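Local coordinates for minor pilin subunit PapF (Escherichia coli, PDB 2W07), which probably forms part of P pili, the filaments on the bacterial surface that enable the bacterium to colonize the epithelium of host organs, at residues B[32-37]-B[124-129]; B[76-81]-B[131-136]. The protein carries 1 engineered substitution. One frame throughout, in Å; residues are numbered along the deposited sequence.

Contact 1: B[32-37]-B[124-129]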
loop_
_atom_site.group_PDB
_atom_site.type_symbol
_atom_site.label_atom_id
_atom_site.label_comp_id
_atom_site.label_asym_id
_atom_site.label_seq_id
_atom_site.Cartn_x
_atom_site.Cartn_y
_atom_site.Cartn_z
ATOM N N PRO B 32 25.678 -8.367 -21.454
ATOM C CA PRO B 32 24.898 -9.329 -20.670
ATOM C C PRO B 32 25.695 -10.552 -20.202
ATOM O O PRO B 32 25.151 -11.443 -19.549
ATOM C CB PRO B 32 23.761 -9.693 -21.619
ATOM C CG PRO B 32 23.528 -8.401 -22.342
ATOM C CD PRO B 32 24.939 -7.959 -22.663
ATOM N N GLU B 33 26.983 -10.590 -20.542
ATOM C CA GLU B 33 27.866 -11.684 -20.139
ATOM C C GLU B 33 28.650 -11.284 -18.890
ATOM O O GLU B 33 29.708 -10.659 -18.979
ATOM C CB GLU B 33 28.835 -12.028 -21.269
ATOM C CG GLU B 33 28.250 -12.956 -22.316
ATOM C CD GLU B 33 27.920 -14.321 -21.746
ATOM O OE1 GLU B 33 27.002 -14.406 -20.902
ATOM O OE2 GLU B 33 28.584 -15.309 -22.133
ATOM N N HIS B 34 28.125 -11.661 -17.728
ATOM C CA HIS B 34 28.745 -11.325 -16.451
ATOM C C HIS B 34 28.744 -12.492 -15.466
ATOM O O HIS B 34 28.267 -13.583 -15.777
ATOM C CB HIS B 34 27.999 -10.152 -15.838
ATOM C CG HIS B 34 26.519 -10.340 -15.837
ATOM N ND1 HIS B 34 25.911 -11.415 -15.225
ATOM C CD2 HIS B 34 25.526 -9.625 -16.415
ATOM C CE1 HIS B 34 24.609 -11.355 -15.427
ATOM N NE2 HIS B 34 24.349 -10.278 -16.147
ATOM N N VAL B 35 29.261 -12.234 -14.267
ATOM C CA VAL B 35 29.365 -13.242 -13.215
ATOM C C VAL B 35 28.124 -13.391 -12.342
ATOM O O VAL B 35 28.062 -14.287 -11.501
ATOM C CB VAL B 35 30.562 -12.940 -12.295
ATOM C CG1 VAL B 35 31.850 -12.966 -13.095
ATOM C CG2 VAL B 35 30.381 -11.580 -11.639
ATOM N N ASP B 36 27.148 -12.510 -12.545
ATOM C CA ASP B 36 25.897 -12.518 -11.786
ATOM C C ASP B 36 26.032 -13.054 -10.364
ATOM O O ASP B 36 25.191 -13.818 -9.893
ATOM C CB ASP B 36 24.816 -13.312 -12.531
ATOM C CG ASP B 36 25.236 -14.733 -12.834
ATOM O OD1 ASP B 36 26.084 -14.923 -13.725
ATOM O OD2 ASP B 36 24.719 -15.661 -12.181
ATOM N N ASN B 37 27.098 -12.645 -9.686
ATOM C CA ASN B 37 27.356 -13.061 -8.314
ATOM C C ASN B 37 28.132 -11.928 -7.665
ATOM O O ASN B 37 28.537 -12.009 -6.507
ATOM C CB ASN B 37 28.177 -14.347 -8.297
ATOM N N PRO B 124 22.483 -7.843 -12.219
ATOM C CA PRO B 124 22.243 -8.737 -13.353
ATOM C C PRO B 124 22.501 -10.196 -13.000
ATOM O O PRO B 124 23.376 -10.508 -12.193
ATOM C CB PRO B 124 23.181 -8.189 -14.431
ATOM C CG PRO B 124 24.269 -7.531 -13.646
ATOM C CD PRO B 124 23.499 -6.834 -12.560
ATOM N N PHE B 125 21.721 -11.086 -13.607
ATOM C CA PHE B 125 21.827 -12.511 -13.337
ATOM C C PHE B 125 21.485 -13.379 -14.552
ATOM O O PHE B 125 20.398 -13.265 -15.119
ATOM C CB PHE B 125 20.890 -12.868 -12.182
ATOM C CG PHE B 125 20.847 -14.334 -11.857
ATOM C CD1 PHE B 125 21.918 -14.954 -11.226
ATOM C CD2 PHE B 125 19.731 -15.096 -12.181
ATOM C CE1 PHE B 125 21.879 -16.314 -10.922
ATOM C CE2 PHE B 125 19.680 -16.457 -11.882
ATOM C CZ PHE B 125 20.756 -17.065 -11.252
ATOM N N ARG B 126 22.410 -14.241 -14.959
ATOM C CA ARG B 126 22.128 -15.132 -16.078
ATOM C C ARG B 126 22.122 -16.563 -15.568
ATOM O O ARG B 126 23.103 -17.043 -15.006
ATOM C CB ARG B 126 23.124 -14.930 -17.232
ATOM C CG ARG B 126 24.591 -14.955 -16.889
ATOM C CD ARG B 126 25.402 -14.507 -18.110
ATOM N NE ARG B 126 26.844 -14.534 -17.867
ATOM C CZ ARG B 126 27.618 -15.597 -18.053
ATOM N NH1 ARG B 126 27.098 -16.734 -18.497
ATOM N NH2 ARG B 126 28.915 -15.526 -17.783
ATOM N N ASN B 127 20.983 -17.225 -15.749
ATOM C CA ASN B 127 20.776 -18.587 -15.280
ATOM C C ASN B 127 21.143 -19.652 -16.298
ATOM O O ASN B 127 20.691 -20.794 -16.195
ATOM C CB ASN B 127 19.317 -18.768 -14.884
ATOM C CG ASN B 127 18.385 -18.690 -16.078
ATOM O OD1 ASN B 127 18.768 -18.192 -17.139
ATOM N ND2 ASN B 127 17.158 -19.174 -15.914
ATOM N N GLY B 128 21.952 -19.284 -17.283
ATOM C CA GLY B 128 22.357 -20.249 -18.282
ATOM C C GLY B 128 23.656 -19.885 -18.976
ATOM O O GLY B 128 23.994 -18.706 -19.121
ATOM N N SER B 129 24.406 -20.905 -19.383
ATOM C CA SER B 129 25.649 -20.682 -20.100
ATOM C C SER B 129 25.248 -20.591 -21.568
ATOM O O SER B 129 24.086 -20.810 -21.910
ATOM C CB SER B 129 26.616 -21.853 -19.884
ATOM O OG SER B 129 26.035 -23.081 -20.296
#

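Contact 2: B[76-81]-B[131-136]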
loop_
_atom_site.group_PDB
_atom_site.type_symbol
_atom_site.label_atom_id
_atom_site.label_comp_id
_atom_site.label_asym_id
_atom_site.label_seq_id
_atom_site.Cartn_x
_atom_site.Cartn_y
_atom_site.Cartn_z
ATOM N N THR B 76 13.850 -10.590 -18.055
ATOM C CA THR B 76 14.056 -9.407 -18.880
ATOM C C THR B 76 13.600 -9.753 -20.291
ATOM O O THR B 76 12.924 -10.760 -20.491
ATOM C CB THR B 76 15.537 -9.006 -18.924
ATOM O OG1 THR B 76 16.277 -10.001 -19.643
ATOM C CG2 THR B 76 16.094 -8.874 -17.512
ATOM N N ASN B 77 13.963 -8.922 -21.264
ATOM C CA ASN B 77 13.588 -9.181 -22.649
ATOM C C ASN B 77 14.692 -9.988 -23.320
ATOM O O ASN B 77 14.884 -9.927 -24.536
ATOM C CB ASN B 77 13.342 -7.865 -23.400
ATOM C CG ASN B 77 14.574 -6.982 -23.467
ATOM O OD1 ASN B 77 15.211 -6.702 -22.452
ATOM N ND2 ASN B 77 14.908 -6.527 -24.670
ATOM N N ILE B 78 15.420 -10.741 -22.501
ATOM C CA ILE B 78 16.506 -11.598 -22.965
ATOM C C ILE B 78 16.375 -12.937 -22.253
ATOM O O ILE B 78 16.384 -12.998 -21.025
ATOM C CB ILE B 78 17.889 -11.002 -22.636
ATOM C CG1 ILE B 78 18.091 -9.694 -23.400
ATOM C CG2 ILE B 78 18.983 -11.995 -23.000
ATOM C CD1 ILE B 78 19.487 -9.104 -23.261
ATOM N N THR B 79 16.239 -14.009 -23.025
ATOM C CA THR B 79 16.095 -15.340 -22.448
ATOM C C THR B 79 17.328 -15.668 -21.603
ATOM O O THR B 79 18.449 -15.314 -21.970
ATOM C CB THR B 79 15.954 -16.410 -23.548
ATOM O OG1 THR B 79 15.214 -15.870 -24.653
ATOM C CG2 THR B 79 15.217 -17.640 -23.004
ATOM N N HIS B 80 17.108 -16.336 -20.474
ATOM C CA HIS B 80 18.189 -16.728 -19.567
ATOM C C HIS B 80 18.910 -15.561 -18.893
ATOM O O HIS B 80 19.952 -15.747 -18.263
ATOM C CB HIS B 80 19.214 -17.602 -20.300
ATOM C CG HIS B 80 18.685 -18.946 -20.694
ATOM N ND1 HIS B 80 18.163 -19.836 -19.781
ATOM C CD2 HIS B 80 18.584 -19.543 -21.905
ATOM C CE1 HIS B 80 17.761 -20.926 -20.413
ATOM N NE2 HIS B 80 18.004 -20.774 -21.702
ATOM N N PHE B 81 18.357 -14.360 -19.022
ATOM C CA PHE B 81 18.963 -13.187 -18.409
ATOM C C PHE B 81 17.937 -12.436 -17.563
ATOM O O PHE B 81 16.845 -12.114 -18.032
ATOM C CB PHE B 81 19.512 -12.257 -19.484
ATOM C CG PHE B 81 20.170 -11.030 -18.931
ATOM C CD1 PHE B 81 21.456 -11.091 -18.417
ATOM C CD2 PHE B 81 19.487 -9.822 -18.889
ATOM C CE1 PHE B 81 22.052 -9.964 -17.866
ATOM C CE2 PHE B 81 20.075 -8.693 -18.339
ATOM C CZ PHE B 81 21.359 -8.766 -17.826
ATOM N N ILE B 131 25.159 -18.658 -25.589
ATOM C CA ILE B 131 24.824 -17.383 -26.206
ATOM C C ILE B 131 23.494 -16.791 -25.752
ATOM O O ILE B 131 22.519 -17.508 -25.517
ATOM C CB ILE B 131 24.831 -17.531 -27.729
ATOM N N LEU B 132 23.470 -15.468 -25.638
ATOM C CA LEU B 132 22.272 -14.744 -25.236
ATOM C C LEU B 132 21.803 -13.893 -26.409
ATOM O O LEU B 132 22.570 -13.096 -26.952
ATOM C CB LEU B 132 22.560 -13.837 -24.036
ATOM C CG LEU B 132 22.913 -14.489 -22.697
ATOM C CD1 LEU B 132 23.180 -13.401 -21.664
ATOM C CD2 LEU B 132 21.781 -15.395 -22.244
ATOM N N ASN B 133 20.545 -14.070 -26.796
ATOM C CA ASN B 133 19.972 -13.319 -27.902
ATOM C C ASN B 133 19.602 -11.900 -27.483
ATOM O O ASN B 133 18.454 -11.619 -27.145
ATOM C CB ASN B 133 18.735 -14.044 -28.447
ATOM C CG ASN B 133 17.719 -14.375 -27.364
ATOM O OD1 ASN B 133 17.183 -13.489 -26.704
ATOM N ND2 ASN B 133 17.451 -15.662 -27.181
ATOM N N GLY B 134 20.585 -11.004 -27.505
ATOM C CA GLY B 134 20.323 -9.627 -27.132
ATOM C C GLY B 134 21.491 -8.932 -26.465
ATOM O O GLY B 134 22.106 -9.475 -25.546
ATOM N N GLY B 135 21.796 -7.726 -26.936
ATOM C CA GLY B 135 22.888 -6.954 -26.373
ATOM C C GLY B 135 22.323 -5.897 -25.446
ATOM O O GLY B 135 23.018 -5.375 -24.573
ATOM N N ASP B 136 21.047 -5.582 -25.654
ATOM C CA ASP B 136 20.332 -4.599 -24.849
ATOM C C ASP B 136 19.228 -5.324 -24.099
ATOM O O ASP B 136 18.694 -6.322 -24.588
ATOM C CB ASP B 136 19.704 -3.519 -25.735
ATOM C CG ASP B 136 20.714 -2.510 -26.235
ATOM O OD1 ASP B 136 21.365 -1.855 -25.395
ATOM O OD2 ASP B 136 20.854 -2.366 -27.469
#

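Contact 1: B[32-37]-B[124-129]
At one end of this immunoglobulin-like pilin domain, segment 32-37 folds over the end of strand 116-126, and His34 and Asp36 meet Pro124, Phe125 and Arg126. Segment 32-37 is part of the loop between strands 24-26 and 42-49. His34 CG sits between the backbone N and the carbonyl carbon (chi1 49°), which turns the ring toward the strand, where Pro124 CG covers one face in a CH-pi contact, 3.9 Å from the ring centroid. Pro32 O lies over the opposite face. Within the loop, Asp36 N gives a weak bond to His34 ND1, which may help to hold the ring's rotation. Asp36 points its CB at the strand and brings its CA to 3.2 Å from Pro124 O, a CA-H...O contact. Arg126 reaches the loop with a chain extended from CG to NE. Arg126 NE and NH2 both bond weakly to His34 O, the nearer being NE at 2.7 Å. Two carboxylates lie on opposite faces of the guanidinium, so their attraction is one of charge, without a directed N-H. Asp36 OD1 is the more distant, 4.2 Å from Arg126 NE. Glu33 OE1 forms the salt bridge, 3.0 Å from Arg126 NE and well out of the guanidinium plane.

Contact 2: B[76-81]-B[131-136]
Ile78 and Leu132 join two loops, one between strands 73-75 and 81-87, the other leading into strand 138-147. Ile78 opens a type II beta turn that ends at Phe81, closed by Phe81 N bonding to Ile78 O. From Ile78 CB two branches part. Ile78 CG2 meets Leu132 CB at 4.2 Å, the two side chains crossing at about a right angle. Ile78 CG1 passes 3.6 Å from Asp136 O. The chain stays extended (chi2 -174°), which carries CD1 on to the backbone of 131-136. There Ile78 CD1 lies 3.2 Å from Asp136 O and also near Gly134 O. Leu132 answers from the other loop: Leu132 CD2 packs 3.9 Å from His80 CB and beside Thr79 O, while its CD1 comes obliquely to the Phe81 ring. Nearer the solvent, Asn133 ND2 gives a weak but fairly straight bond to Thr79 OG1, 3.4 Å long with an angle of 162° at the hydrogen. Before the turn, Thr76 OG1 accepts from Ile78 N in an ST turn and donates to Phe81 O. Asn77 OD1 takes the backbone N-H of Arg138. The contact is thus mainly apolar packing, with methyl groups also lying against backbone carbonyls and one weak side-chain hydrogen bond.

How the contacts relate
Both contacts are partly buried and lie toward the same end of the domain, with centres about 10 Å apart. Contact 1 packs a loop on the end of a sheet strand, whereas contact 2 joins two loops. Their segments alternate along the chain. Contact 1 combines His34-Pro124 packing with a salt bridge and a carbonyl shared by two weak bonds; contact 2 is mostly apolar, with more of its touching residues exposed. They meet directly. Asn127 N probably bonds to His80 O, 3.1 Å away, so the residue just after strand 116-126 meets the beta turn. The rings of His34 and Phe81 meet with planes about 50° apart, and Leu132 packs on Pro32 and Glu33, which links the loops of 32-37 and 131-136.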